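Local coordinates for protein endoglucanase (Thermotoga maritima, PDB 1VHO) that probably acts as a metal-dependent aminopeptidase of the M42 family, binding two divalent metal cations per subunit, although it is named an endoglucanase, at residues 11-16 with 28-33; 22-27 with 67-72; 52-57 with 186-191; 177-182 with 318-323. All blocks are in the same frame, centred on the assembly; numbering follows the deposited sequence. Where two conformers were deposited one is given.

Contact 1 of 4, residues 11-16 with 28-33; sequences LMELSN and VSYIKS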
loop_
_atom_site.group_PDB
_atom_site.type_symbol
_atom_site.label_atom_id
_atom_site.label_comp_id
_atom_site.label_asym_id
_atom_site.label_seq_id
_atom_site.Cartn_x
_atom_site.Cartn_y
_atom_site.Cartn_z
ATOM N N LEU A 11 -2.024 -5.325 -10.274
ATOM C CA LEU A 11 -1.640 -5.661 -8.898
ATOM C C LEU A 11 -0.304 -6.399 -8.883
ATOM O O LEU A 11 0.493 -6.065 -7.975
ATOM C CB LEU A 11 -2.747 -6.502 -8.253
ATOM C CG LEU A 11 -4.049 -5.711 -7.975
ATOM C CD1 LEU A 11 -5.157 -6.698 -7.562
ATOM C CD2 LEU A 11 -3.823 -4.677 -6.871
HETATM N N MSE A 12 -0.063 -7.356 -9.744
HETATM C CA MSE A 12 1.256 -8.031 -9.739
HETATM C C MSE A 12 2.390 -7.077 -10.044
HETATM O O MSE A 12 3.453 -7.056 -9.354
HETATM C CB MSE A 12 1.210 -9.195 -10.760
HETATM C CG MSE A 12 0.400 -10.369 -10.210
HETATM SE SE MSE A 12 0.617 -11.867 -11.402
HETATM C CE MSE A 12 -0.404 -11.243 -12.863
ATOM N N GLU A 13 2.168 -6.135 -10.979
ATOM C CA GLU A 13 3.230 -5.194 -11.328
ATOM C C GLU A 13 3.493 -4.246 -10.145
ATOM O O GLU A 13 4.667 -3.982 -9.876
ATOM C CB GLU A 13 2.927 -4.377 -12.597
ATOM C CG GLU A 13 2.872 -5.273 -13.829
ATOM C CD GLU A 13 2.809 -4.500 -15.150
ATOM O OE1 GLU A 13 2.595 -3.288 -15.233
ATOM O OE2 GLU A 13 2.975 -5.171 -16.179
ATOM N N LEU A 14 2.438 -3.831 -9.446
ATOM C CA LEU A 14 2.615 -2.898 -8.305
ATOM C C LEU A 14 3.334 -3.611 -7.165
ATOM O O LEU A 14 4.223 -3.057 -6.550
ATOM C CB LEU A 14 1.269 -2.350 -7.827
ATOM C CG LEU A 14 0.630 -1.253 -8.732
ATOM C CD1 LEU A 14 -0.835 -1.035 -8.328
ATOM C CD2 LEU A 14 1.443 0.020 -8.578
ATOM N N SER A 15 2.956 -4.872 -6.957
ATOM C CA SER A 15 3.605 -5.674 -5.900
ATOM C C SER A 15 5.092 -5.892 -6.185
ATOM O O SER A 15 5.923 -5.785 -5.255
ATOM C CB SER A 15 2.861 -7.016 -5.866
ATOM O OG SER A 15 3.580 -7.910 -5.013
ATOM N N ASN A 16 5.448 -6.158 -7.439
ATOM C CA ASN A 16 6.853 -6.438 -7.776
ATOM C C ASN A 16 7.770 -5.233 -7.693
ATOM O O ASN A 16 8.980 -5.447 -7.493
ATOM C CB ASN A 16 6.978 -7.087 -9.161
ATOM C CG ASN A 16 6.425 -8.503 -9.176
ATOM O OD1 ASN A 16 6.372 -9.201 -8.165
ATOM N ND2 ASN A 16 6.021 -8.970 -10.361
ATOM N N VAL A 28 6.276 5.411 -7.436
ATOM C CA VAL A 28 5.553 6.639 -7.836
ATOM C C VAL A 28 5.720 6.915 -9.303
ATOM O O VAL A 28 4.761 7.343 -10.004
ATOM C CB VAL A 28 6.034 7.836 -6.981
ATOM C CG1 VAL A 28 5.464 9.150 -7.523
ATOM C CG2 VAL A 28 5.604 7.683 -5.524
ATOM N N SER A 29 6.915 6.662 -9.869
ATOM C CA SER A 29 7.113 6.886 -11.312
ATOM C C SER A 29 6.213 5.967 -12.106
ATOM O O SER A 29 5.632 6.357 -13.130
ATOM C CB SER A 29 8.586 6.584 -11.710
ATOM O OG SER A 29 8.676 6.749 -13.117
ATOM N N TYR A 30 6.078 4.702 -11.638
ATOM C CA TYR A 30 5.164 3.790 -12.349
ATOM C C TYR A 30 3.717 4.279 -12.257
ATOM O O TYR A 30 2.993 4.287 -13.265
ATOM C CB TYR A 30 5.281 2.388 -11.710
ATOM C CG TYR A 30 4.332 1.337 -12.253
ATOM C CD1 TYR A 30 3.025 1.272 -11.722
ATOM C CD2 TYR A 30 4.650 0.486 -13.263
ATOM C CE1 TYR A 30 2.118 0.331 -12.194
ATOM C CE2 TYR A 30 3.758 -0.476 -13.746
ATOM C CZ TYR A 30 2.482 -0.526 -13.190
ATOM O OH TYR A 30 1.596 -1.452 -13.687
ATOM N N ILE A 31 3.264 4.633 -11.048
ATOM C CA ILE A 31 1.855 5.066 -10.892
ATOM C C ILE A 31 1.615 6.334 -11.705
ATOM O O ILE A 31 0.585 6.422 -12.368
ATOM C CB ILE A 31 1.515 5.322 -9.414
ATOM C CG1 ILE A 31 1.681 4.002 -8.631
ATOM C CG2 ILE A 31 0.133 5.929 -9.224
ATOM C CD1 ILE A 31 1.678 4.230 -7.120
ATOM N N LYS A 32 2.568 7.263 -11.686
ATOM C CA LYS A 32 2.418 8.487 -12.487
ATOM C C LYS A 32 2.181 8.157 -13.941
ATOM O O LYS A 32 1.272 8.692 -14.615
ATOM C CB LYS A 32 3.620 9.412 -12.297
ATOM C CG LYS A 32 3.569 10.673 -13.133
ATOM C CD LYS A 32 4.767 11.580 -12.847
ATOM C CE LYS A 32 4.653 12.868 -13.678
ATOM N NZ LYS A 32 4.480 12.552 -15.135
ATOM N N SER A 33 2.930 7.200 -14.497
ATOM C CA SER A 33 2.741 6.828 -15.892
ATOM C C SER A 33 1.441 6.121 -16.195
ATOM O O SER A 33 0.892 6.314 -17.330
ATOM C CB SER A 33 3.965 6.000 -16.313
ATOM O OG SER A 33 3.992 5.753 -17.683
#
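Glu13 and Tyr30 supply the polar part of this helix-helix contact. The phenol OH of Tyr30 donates a hydrogen bond to Glu13 OE1, with 2.6 Å between Tyr30 OH and Glu13 OE1. That oxygen lies in the plane of the ring, at its edge, and accepts through its anti lone pair, the one directed away from OE2; the carboxylate plane is turned 76° from the ring plane. The methylene beneath also touches the hydroxyl, Glu13 CB standing 3.4 Å from Tyr30 OH. Glu13 OE2 has a different mate, Lys9, in a salt bridge, so each carboxylate oxygen has a partner of its own.

The apolar part centres on Leu14. The Leu14 and Tyr30 side chains cross at about a right angle, with 3.7 Å between Leu14 CD2 and Tyr30 CE1. The same methyl reaches Ile31, with 4.0 Å between Leu14 CD2 and Ile31 CG1. Tyr30 spans the interval because its CG is anti to the backbone N (chi1 176°), which extends the ring toward helix 7-16.

No backbone meets backbone: the segment axes approach to 10.9 Å, and their directions differ by 154°, nearly antiparallel. Beneath the pair, Cys177 of helix 171-187 touches both Leu14 and Ile31. The arrangement is an antiparallel helix-loop-helix hairpin at the N terminus, joined by long side chains and laid against the alpha/beta domain of this metallopeptidase fold.

Contact 2 of 4, residues 22-27 with 67-72; sequences GYETNV and HVDEIG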
loop_
_atom_site.group_PDB
_atom_site.type_symbol
_atom_site.label_atom_id
_atom_site.label_comp_id
_atom_site.label_asym_id
_atom_site.label_seq_id
_atom_site.Cartn_x
_atom_site.Cartn_y
_atom_site.Cartn_z
ATOM N N GLY A 22 10.952 5.614 2.389
ATOM C CA GLY A 22 12.023 6.580 2.143
ATOM C C GLY A 22 12.550 6.559 0.735
ATOM O O GLY A 22 13.315 7.454 0.324
ATOM N N TYR A 23 12.318 5.478 -0.021
ATOM C CA TYR A 23 12.849 5.310 -1.377
ATOM C C TYR A 23 11.732 4.849 -2.320
ATOM O O TYR A 23 11.873 3.876 -3.064
ATOM C CB TYR A 23 13.964 4.223 -1.341
ATOM C CG TYR A 23 14.959 4.478 -0.210
ATOM C CD1 TYR A 23 16.026 5.360 -0.407
ATOM C CD2 TYR A 23 14.792 3.916 1.034
ATOM C CE1 TYR A 23 16.885 5.657 0.640
ATOM C CE2 TYR A 23 15.662 4.191 2.097
ATOM C CZ TYR A 23 16.718 5.061 1.861
ATOM O OH TYR A 23 17.578 5.344 2.903
ATOM N N GLU A 24 10.585 5.530 -2.268
ATOM C CA GLU A 24 9.424 5.134 -3.068
ATOM C C GLU A 24 9.407 5.714 -4.460
ATOM O O GLU A 24 8.467 5.395 -5.226
ATOM C CB GLU A 24 8.112 5.594 -2.339
ATOM C CG GLU A 24 8.018 5.120 -0.903
ATOM C CD GLU A 24 8.532 6.079 0.145
ATOM O OE1 GLU A 24 9.332 6.975 -0.129
ATOM O OE2 GLU A 24 8.137 5.932 1.313
ATOM N N THR A 25 10.489 6.332 -4.973
ATOM C CA THR A 25 10.446 6.965 -6.275
ATOM C C THR A 25 10.050 6.131 -7.451
ATOM O O THR A 25 9.339 6.587 -8.343
ATOM C CB THR A 25 11.914 7.506 -6.639
ATOM O OG1 THR A 25 12.495 7.783 -5.360
ATOM C CG2 THR A 25 11.778 8.734 -7.459
ATOM N N ASN A 26 10.607 4.930 -7.558
ATOM C CA ASN A 26 10.275 4.081 -8.697
ATOM C C ASN A 26 8.798 3.669 -8.702
ATOM O O ASN A 26 8.277 3.450 -9.813
ATOM C CB ASN A 26 11.211 2.870 -8.788
ATOM C CG ASN A 26 11.211 2.369 -10.247
ATOM O OD1 ASN A 26 11.293 3.170 -11.195
ATOM N ND2 ASN A 26 11.125 1.069 -10.414
ATOM N N VAL A 27 8.232 3.413 -7.552
ATOM C CA VAL A 27 6.787 3.034 -7.489
ATOM C C VAL A 27 5.948 4.229 -7.924
ATOM O O VAL A 27 5.009 4.103 -8.709
ATOM C CB VAL A 27 6.408 2.625 -6.062
ATOM C CG1 VAL A 27 4.866 2.389 -6.012
ATOM C CG2 VAL A 27 7.129 1.344 -5.637
ATOM N N HIS A 67 -1.396 4.602 0.940
ATOM C CA HIS A 67 0.052 4.619 1.213
ATOM C C HIS A 67 0.744 3.883 0.041
ATOM O O HIS A 67 0.105 3.048 -0.629
ATOM C CB HIS A 67 0.363 3.836 2.490
ATOM C CG HIS A 67 -0.201 4.365 3.757
ATOM N ND1 HIS A 67 0.445 5.341 4.501
ATOM C CD2 HIS A 67 -1.340 4.048 4.440
ATOM C CE1 HIS A 67 -0.261 5.603 5.580
ATOM N NE2 HIS A 67 -1.336 4.832 5.567
ATOM N N VAL A 68 2.053 4.065 -0.131
ATOM C CA VAL A 68 2.719 3.414 -1.265
ATOM C C VAL A 68 3.927 2.572 -0.883
ATOM O O VAL A 68 4.352 1.762 -1.731
ATOM C CB VAL A 68 3.212 4.397 -2.347
ATOM C CG1 VAL A 68 2.114 5.321 -2.882
ATOM C CG2 VAL A 68 4.360 5.253 -1.852
ATOM N N ASP A 69 4.487 2.776 0.319
ATOM C CA ASP A 69 5.706 2.056 0.670
ATOM C C ASP A 69 5.550 0.614 1.044
ATOM O O ASP A 69 4.463 -0.006 1.103
ATOM C CB ASP A 69 6.468 2.841 1.792
ATOM C CG ASP A 69 5.807 2.749 3.155
ATOM O OD1 ASP A 69 4.615 2.368 3.232
ATOM O OD2 ASP A 69 6.405 3.060 4.210
ATOM N N GLU A 70 6.700 -0.013 1.302
ATOM C CA GLU A 70 6.780 -1.395 1.744
ATOM C C GLU A 70 7.922 -1.501 2.758
ATOM O O GLU A 70 8.769 -0.602 2.846
ATOM C CB GLU A 70 7.077 -2.390 0.609
ATOM C CG GLU A 70 8.474 -2.117 -0.059
ATOM C CD GLU A 70 8.508 -2.869 -1.396
ATOM O OE1 GLU A 70 8.845 -4.082 -1.408
ATOM O OE2 GLU A 70 8.182 -2.288 -2.442
ATOM N N ILE A 71 7.999 -2.621 3.430
ATOM C CA ILE A 71 9.076 -2.780 4.408
ATOM C C ILE A 71 10.406 -2.931 3.679
ATOM O O ILE A 71 10.552 -3.372 2.530
ATOM C CB ILE A 71 8.824 -3.955 5.349
ATOM C CG1 ILE A 71 8.902 -5.276 4.619
ATOM C CG2 ILE A 71 7.463 -3.789 6.052
ATOM C CD1 ILE A 71 10.043 -6.142 5.152
ATOM N N GLY A 72 11.429 -2.489 4.411
ATOM C CA GLY A 72 12.779 -2.568 3.874
ATOM C C GLY A 72 13.755 -2.661 5.075
ATOM O O GLY A 72 13.349 -2.493 6.248
#
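Glu24 packs closely on Val68 and Asp69. Its first torsion (chi1 -53°) sets the CG methylene against one valine branch, 3.8 Å from Glu24 CG to Val68 CG2, and a bend at chi2 (93°) then brings the carboxylate alongside the aspartate, 3.5 Å from Glu24 OE2 to Asp69 CB. Two backbone N-H groups hold this buried oxygen: Gln203 N, and Gly22 N at 3.0 Å from Glu24 OE2, the latter arriving 57° out of the carboxylate plane. With an alanine in its place, the amides of Gly22 and Gln203 would probably lose their acceptor, and a gap would open beside Val68 CG2.

Packing is looser at Val27, where 4.5 Å separates Val27 CG1 from Val68 CB. Asp69 lies on the less enclosed side. Its OD2 is 4.4 Å from Glu24 OE2, and Ser21 OG bonds to it, so each of these two facing oxygens has its own partner.

Glu24 occupies the N-cap position of helix 25-35, while the other segment leaves the end of strand 61-67. The latter carries the His-x-Asp pattern of this metallopeptidase clan, beginning at His67, a predicted ligand of the first zinc. The side chains of Glu24 and Glu204, the predicted proton acceptor, are about 6 Å apart, consistent with Glu24 standing in a second shell around the presumed dinuclear site.

Contact 3 of 4, residues 52-57 with 186-191; sequences GYKKGK and FLKRYD
Lys57 and Asp191 form the charged link between these two surface segments. The ammonium donates to one carboxylate oxygen in a salt bridge, with 2.5 Å between Lys57 NZ and Asp191 OD2. This is very short, and with the lysine's last torsions off the staggered positions (chi3 149°, chi4 116°) the exact length is doubtful, though the pairing is plain. A weak second bond runs from Lys57 NZ to Asp191 O at 3.3 Å, so the amine faces both the side chain and the carbonyl of one residue. The two side chains cross at about a right angle.

Lys54 makes the other first-shell approach. Its chain, bent at chi2 and chi4, brings the amine to the Leu187 carbonyl, 3.6 Å from Lys54 NZ to Leu187 O. The link closes through a water, which accepts from Lys54 NZ at 2.8 Å and donates to Tyr190 O at 2.8 Å. His192 NE2 is hydrogen-bonded directly to the same amine.

Farther out, a type I turn from Leu187 to Tyr190 carries the chain onward and leaves the Tyr190 carbonyl facing the water. Its closing bond is Tyr190 N to Leu187 O, 3.1 Å. Lys188 NZ stands 5.3 Å from Lys54 NZ but bonds to Pro37 O. On the other side, backbone bonds of Lys54 with Val196 and of Lys57 with Pro193 hold the first segment beside strand 195-201.

With two ammonium groups, a carboxylate, carbonyls and a water doing most of the joining, the contact is chiefly electrostatic, and its strength would probably vary with ionic strength.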
loop_
_atom_site.group_PDB
_atom_site.type_symbol
_atom_site.label_atom_id
_atom_site.label_comp_id
_atom_site.label_asym_id
_atom_site.label_seq_id
_atom_site.Cartn_x
_atom_site.Cartn_y
_atom_site.Cartn_z
ATOM N N GLY A 52 -3.006 12.837 -8.103
ATOM C CA GLY A 52 -3.595 12.900 -9.462
ATOM C C GLY A 52 -4.816 13.834 -9.351
ATOM O O GLY A 52 -5.588 13.630 -8.373
ATOM N N TYR A 53 -5.022 14.729 -10.285
ATOM C CA TYR A 53 -6.191 15.628 -10.203
ATOM C C TYR A 53 -7.097 15.465 -11.407
ATOM O O TYR A 53 -6.657 15.543 -12.564
ATOM C CB TYR A 53 -5.737 17.082 -10.060
ATOM C CG TYR A 53 -6.848 18.099 -10.221
ATOM C CD1 TYR A 53 -7.939 18.072 -9.367
ATOM C CD2 TYR A 53 -6.831 19.061 -11.220
ATOM C CE1 TYR A 53 -8.965 18.984 -9.473
ATOM C CE2 TYR A 53 -7.858 19.998 -11.338
ATOM C CZ TYR A 53 -8.912 19.947 -10.455
ATOM O OH TYR A 53 -9.964 20.836 -10.537
ATOM N N LYS A 54 -8.355 15.133 -11.125
ATOM C CA LYS A 54 -9.332 14.930 -12.211
ATOM C C LYS A 54 -10.505 15.890 -11.968
ATOM O O LYS A 54 -11.237 15.800 -10.968
ATOM C CB LYS A 54 -9.765 13.482 -12.293
ATOM C CG LYS A 54 -10.846 13.150 -13.295
ATOM C CD LYS A 54 -10.449 13.450 -14.726
ATOM C CE LYS A 54 -11.687 13.387 -15.638
ATOM N NZ LYS A 54 -12.364 12.082 -15.527
ATOM N N LYS A 55 -10.577 16.900 -12.835
ATOM C CA LYS A 55 -11.624 17.917 -12.696
ATOM C C LYS A 55 -12.995 17.361 -13.014
ATOM O O LYS A 55 -13.158 16.532 -13.909
ATOM C CB LYS A 55 -11.314 19.104 -13.640
ATOM C CG LYS A 55 -12.427 20.132 -13.724
ATOM C CD LYS A 55 -12.063 21.343 -14.559
ATOM C CE LYS A 55 -11.950 22.606 -13.712
ATOM N NZ LYS A 55 -11.788 23.815 -14.591
ATOM N N GLY A 56 -13.965 17.771 -12.220
ATOM C CA GLY A 56 -15.361 17.349 -12.438
ATOM C C GLY A 56 -16.135 18.638 -12.802
ATOM O O GLY A 56 -15.594 19.468 -13.546
ATOM N N LYS A 57 -17.322 18.823 -12.249
ATOM C CA LYS A 57 -18.094 20.043 -12.577
ATOM C C LYS A 57 -17.917 21.109 -11.518
ATOM O O LYS A 57 -18.595 22.148 -11.544
ATOM C CB LYS A 57 -19.560 19.711 -12.753
ATOM C CG LYS A 57 -19.896 18.784 -13.926
ATOM C CD LYS A 57 -21.411 18.567 -13.895
ATOM C CE LYS A 57 -21.996 18.341 -15.265
ATOM N NZ LYS A 57 -22.576 16.970 -15.383
ATOM N N PHE A 186 -11.895 4.292 -14.404
ATOM C CA PHE A 186 -13.352 4.279 -14.478
ATOM C C PHE A 186 -14.011 5.644 -14.587
ATOM O O PHE A 186 -15.069 5.751 -15.235
ATOM C CB PHE A 186 -13.894 3.565 -13.211
ATOM C CG PHE A 186 -13.492 2.105 -13.146
ATOM C CD1 PHE A 186 -13.004 1.429 -14.248
ATOM C CD2 PHE A 186 -13.653 1.409 -11.954
ATOM C CE1 PHE A 186 -12.644 0.097 -14.167
ATOM C CE2 PHE A 186 -13.330 0.075 -11.864
ATOM C CZ PHE A 186 -12.825 -0.602 -12.968
ATOM N N LEU A 187 -13.474 6.689 -13.991
ATOM C CA LEU A 187 -14.009 8.023 -14.020
ATOM C C LEU A 187 -14.057 8.618 -15.432
ATOM O O LEU A 187 -14.853 9.538 -15.675
ATOM C CB LEU A 187 -13.297 8.976 -13.092
ATOM C CG LEU A 187 -13.619 8.775 -11.588
ATOM C CD1 LEU A 187 -12.708 9.675 -10.753
ATOM C CD2 LEU A 187 -15.077 9.136 -11.319
ATOM N N LYS A 188 -13.222 8.111 -16.320
ATOM C CA LYS A 188 -13.237 8.550 -17.717
ATOM C C LYS A 188 -14.571 8.368 -18.402
ATOM O O LYS A 188 -14.906 9.121 -19.351
ATOM C CB LYS A 188 -12.141 7.735 -18.468
ATOM C CG LYS A 188 -10.789 8.384 -18.074
ATOM C CD LYS A 188 -10.722 9.686 -18.846
ATOM C CE LYS A 188 -9.691 10.676 -18.380
ATOM N NZ LYS A 188 -9.138 11.318 -19.648
ATOM N N ARG A 189 -15.429 7.477 -17.952
ATOM C CA ARG A 189 -16.723 7.215 -18.548
ATOM C C ARG A 189 -17.821 8.187 -18.142
ATOM O O ARG A 189 -18.923 8.162 -18.684
ATOM C CB ARG A 189 -17.198 5.826 -18.053
ATOM N N TYR A 190 -17.565 8.988 -17.104
ATOM C CA TYR A 190 -18.582 9.859 -16.594
ATOM C C TYR A 190 -18.240 11.341 -16.557
ATOM O O TYR A 190 -17.111 11.745 -16.382
ATOM C CB TYR A 190 -18.882 9.502 -15.122
ATOM C CG TYR A 190 -19.348 8.098 -14.845
ATOM C CD1 TYR A 190 -20.670 7.731 -15.014
ATOM C CD2 TYR A 190 -18.457 7.153 -14.344
ATOM C CE1 TYR A 190 -21.113 6.445 -14.724
ATOM C CE2 TYR A 190 -18.890 5.858 -14.058
ATOM C CZ TYR A 190 -20.202 5.517 -14.252
ATOM O OH TYR A 190 -20.624 4.230 -13.971
ATOM N N ASP A 191 -19.348 12.097 -16.596
ATOM C CA ASP A 191 -19.291 13.553 -16.451
ATOM C C ASP A 191 -19.594 13.806 -14.967
ATOM O O ASP A 191 -20.563 14.477 -14.600
ATOM C CB ASP A 191 -20.343 14.253 -17.312
ATOM C CG ASP A 191 -20.267 15.769 -17.249
ATOM O OD1 ASP A 191 -19.165 16.308 -17.008
ATOM O OD2 ASP A 191 -21.321 16.438 -17.452
HETATM O O HOH W 1 -14.531 12.169 -17.311
#

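Contact 4 of 4, residues 177-182 with 318-323; sequences CGVLVK and RDVEEL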
loop_
_atom_site.group_PDB
_atom_site.type_symbol
_atom_site.label_atom_id
_atom_site.label_comp_id
_atom_site.label_asym_id
_atom_site.label_seq_id
_atom_site.Cartn_x
_atom_site.Cartn_y
_atom_site.Cartn_z
ATOM N N CYS A 177 -3.208 1.159 -3.890
ATOM C CA CYS A 177 -2.698 1.942 -5.003
ATOM C C CYS A 177 -3.452 1.448 -6.267
ATOM O O CYS A 177 -3.886 2.310 -7.030
ATOM C CB CYS A 177 -1.170 1.690 -5.246
ATOM S SG CYS A 177 -0.218 2.491 -3.882
ATOM N N GLY A 178 -3.604 0.172 -6.443
ATOM C CA GLY A 178 -4.301 -0.445 -7.587
ATOM C C GLY A 178 -5.773 0.070 -7.622
ATOM O O GLY A 178 -6.288 0.426 -8.674
ATOM N N VAL A 179 -6.434 0.101 -6.465
ATOM C CA VAL A 179 -7.831 0.599 -6.430
ATOM C C VAL A 179 -7.881 2.035 -6.966
ATOM O O VAL A 179 -8.679 2.394 -7.838
ATOM C CB VAL A 179 -8.358 0.679 -4.970
ATOM C CG1 VAL A 179 -9.730 1.447 -4.963
ATOM C CG2 VAL A 179 -8.515 -0.673 -4.331
ATOM N N LEU A 180 -6.949 2.884 -6.490
ATOM C CA LEU A 180 -6.995 4.293 -6.916
ATOM C C LEU A 180 -6.656 4.471 -8.381
ATOM O O LEU A 180 -7.225 5.380 -9.039
ATOM C CB LEU A 180 -6.156 5.154 -5.966
ATOM C CG LEU A 180 -6.634 5.094 -4.486
ATOM C CD1 LEU A 180 -5.913 6.179 -3.694
ATOM C CD2 LEU A 180 -8.158 5.342 -4.426
ATOM N N VAL A 181 -5.757 3.622 -8.894
ATOM C CA VAL A 181 -5.453 3.716 -10.357
ATOM C C VAL A 181 -6.722 3.349 -11.136
ATOM O O VAL A 181 -7.090 4.068 -12.110
ATOM C CB VAL A 181 -4.306 2.749 -10.719
ATOM C CG1 VAL A 181 -4.199 2.595 -12.251
ATOM C CG2 VAL A 181 -2.983 3.314 -10.174
ATOM N N LYS A 182 -7.400 2.291 -10.703
ATOM C CA LYS A 182 -8.642 1.847 -11.390
ATOM C C LYS A 182 -9.746 2.894 -11.251
ATOM O O LYS A 182 -10.557 3.076 -12.183
ATOM C CB LYS A 182 -9.085 0.478 -10.896
ATOM C CG LYS A 182 -8.143 -0.680 -11.281
ATOM C CD LYS A 182 -8.030 -0.896 -12.790
ATOM C CE LYS A 182 -9.251 -1.566 -13.371
ATOM N NZ LYS A 182 -9.099 -1.857 -14.813
ATOM N N ARG A 318 -11.129 -8.960 -7.712
ATOM C CA ARG A 318 -12.502 -8.462 -7.847
ATOM C C ARG A 318 -12.853 -7.488 -6.738
ATOM O O ARG A 318 -13.683 -6.582 -6.974
ATOM C CB ARG A 318 -13.517 -9.612 -7.847
ATOM C CG ARG A 318 -13.340 -10.620 -8.978
ATOM C CD ARG A 318 -14.265 -11.814 -8.699
ATOM N NE ARG A 318 -13.773 -12.521 -7.497
ATOM C CZ ARG A 318 -14.411 -13.517 -6.918
ATOM N NH1 ARG A 318 -15.586 -13.932 -7.430
ATOM N NH2 ARG A 318 -13.933 -14.107 -5.859
ATOM N N ASP A 319 -12.339 -7.663 -5.500
ATOM C CA ASP A 319 -12.630 -6.715 -4.444
ATOM C C ASP A 319 -12.023 -5.357 -4.806
ATOM O O ASP A 319 -12.541 -4.270 -4.484
ATOM C CB ASP A 319 -12.006 -7.161 -3.085
ATOM C CG ASP A 319 -12.724 -8.368 -2.502
ATOM O OD1 ASP A 319 -13.952 -8.586 -2.775
ATOM O OD2 ASP A 319 -12.055 -9.117 -1.769
ATOM N N VAL A 320 -10.804 -5.433 -5.405
ATOM C CA VAL A 320 -10.125 -4.213 -5.830
ATOM C C VAL A 320 -10.930 -3.462 -6.870
ATOM O O VAL A 320 -11.107 -2.228 -6.823
ATOM C CB VAL A 320 -8.691 -4.562 -6.324
ATOM C CG1 VAL A 320 -8.051 -3.375 -7.049
ATOM C CG2 VAL A 320 -7.846 -4.900 -5.083
ATOM N N GLU A 321 -11.381 -4.185 -7.914
ATOM C CA GLU A 321 -12.166 -3.530 -8.957
ATOM C C GLU A 321 -13.501 -3.013 -8.451
ATOM O O GLU A 321 -13.921 -1.941 -8.862
ATOM C CB GLU A 321 -12.503 -4.529 -10.086
ATOM C CG GLU A 321 -11.321 -5.280 -10.610
ATOM C CD GLU A 321 -11.661 -6.084 -11.871
ATOM O OE1 GLU A 321 -12.525 -6.980 -11.776
ATOM O OE2 GLU A 321 -11.034 -5.754 -12.883
ATOM N N GLU A 322 -14.214 -3.825 -7.635
ATOM C CA GLU A 322 -15.501 -3.354 -7.111
ATOM C C GLU A 322 -15.334 -2.139 -6.229
ATOM O O GLU A 322 -16.161 -1.235 -6.279
ATOM C CB GLU A 322 -16.286 -4.466 -6.386
ATOM C CG GLU A 322 -16.810 -5.513 -7.390
ATOM C CD GLU A 322 -17.942 -4.951 -8.247
ATOM O OE1 GLU A 322 -17.682 -4.422 -9.344
ATOM O OE2 GLU A 322 -19.112 -4.957 -7.830
ATOM N N LEU A 323 -14.249 -2.054 -5.430
ATOM C CA LEU A 323 -14.041 -0.834 -4.646
ATOM C C LEU A 323 -13.853 0.347 -5.582
ATOM O O LEU A 323 -14.342 1.476 -5.358
ATOM C CB LEU A 323 -12.869 -1.012 -3.656
ATOM C CG LEU A 323 -12.570 0.219 -2.794
ATOM C CD1 LEU A 323 -13.872 0.816 -2.218
ATOM C CD2 LEU A 323 -11.612 -0.063 -1.644
HETATM O O HOH W 2 -11.585 -3.265 -15.057
#
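Val179 enters the groove beside Val320 and Leu323. Its CB points at the partner helix and divides there into two methyls. CG1, placed anti to the backbone N (chi1 170°), meets Leu323 alone, at its branch point, 3.8 Å from Val179 CG1 to Leu323 CG, with Leu323 CD2 slightly farther. CG2 lies between Val320 and the Leu323 CD2 methyl: Val179 CG2 is 3.9 Å from Val320 CG1 and at the same distance touches the carbonyl oxygen Val320 O. Behind it, the Val320 CG1 methyl also rests on the backbone, 4.2 Å from Gly178 C. Trimming this side chain to an alanine is likely to open a gap between Val320 and Leu323 and leave the leucine's isobutyl group freer to turn.

The segment axes approach to 8.5 Å and cross at -44°. At the margin a water accepts from Lys182 NZ at 2.9 Å and gives a weak bond to Glu321 OE2; these two side chains have firmer partners in Glu185 and Thr7.

Strand 297-304 lies beneath, Ile303 touching both Val179 and Leu323, and helix 7-16 flanks the pair through Thr7, which meets Lys182 and Val320. The two helices thus pack side by side on the central mixed sheet.

Overall arrangement
From the N terminus, contact 1 closes first, folding helix 25-35 back along helix 7-16 across an eleven-residue interval. Contact 2 starts on that same helix before contact 1 has closed, so the two cross, and it closes at the end of strand 61-67 and in the loop after it. Contact 3 opens inside the loop of contact 2 and runs on to residues 186-191; contact 4 begins earlier on helix 171-187 and closes at helix 317-333, crossing contact 3 in turn. The result is a chain of successive crossings from the N-terminal hairpin to the last helix. Cys177 joins them in space: its sulfur touches His67 O and Val68 of contact 2, and the residue also faces contact 1.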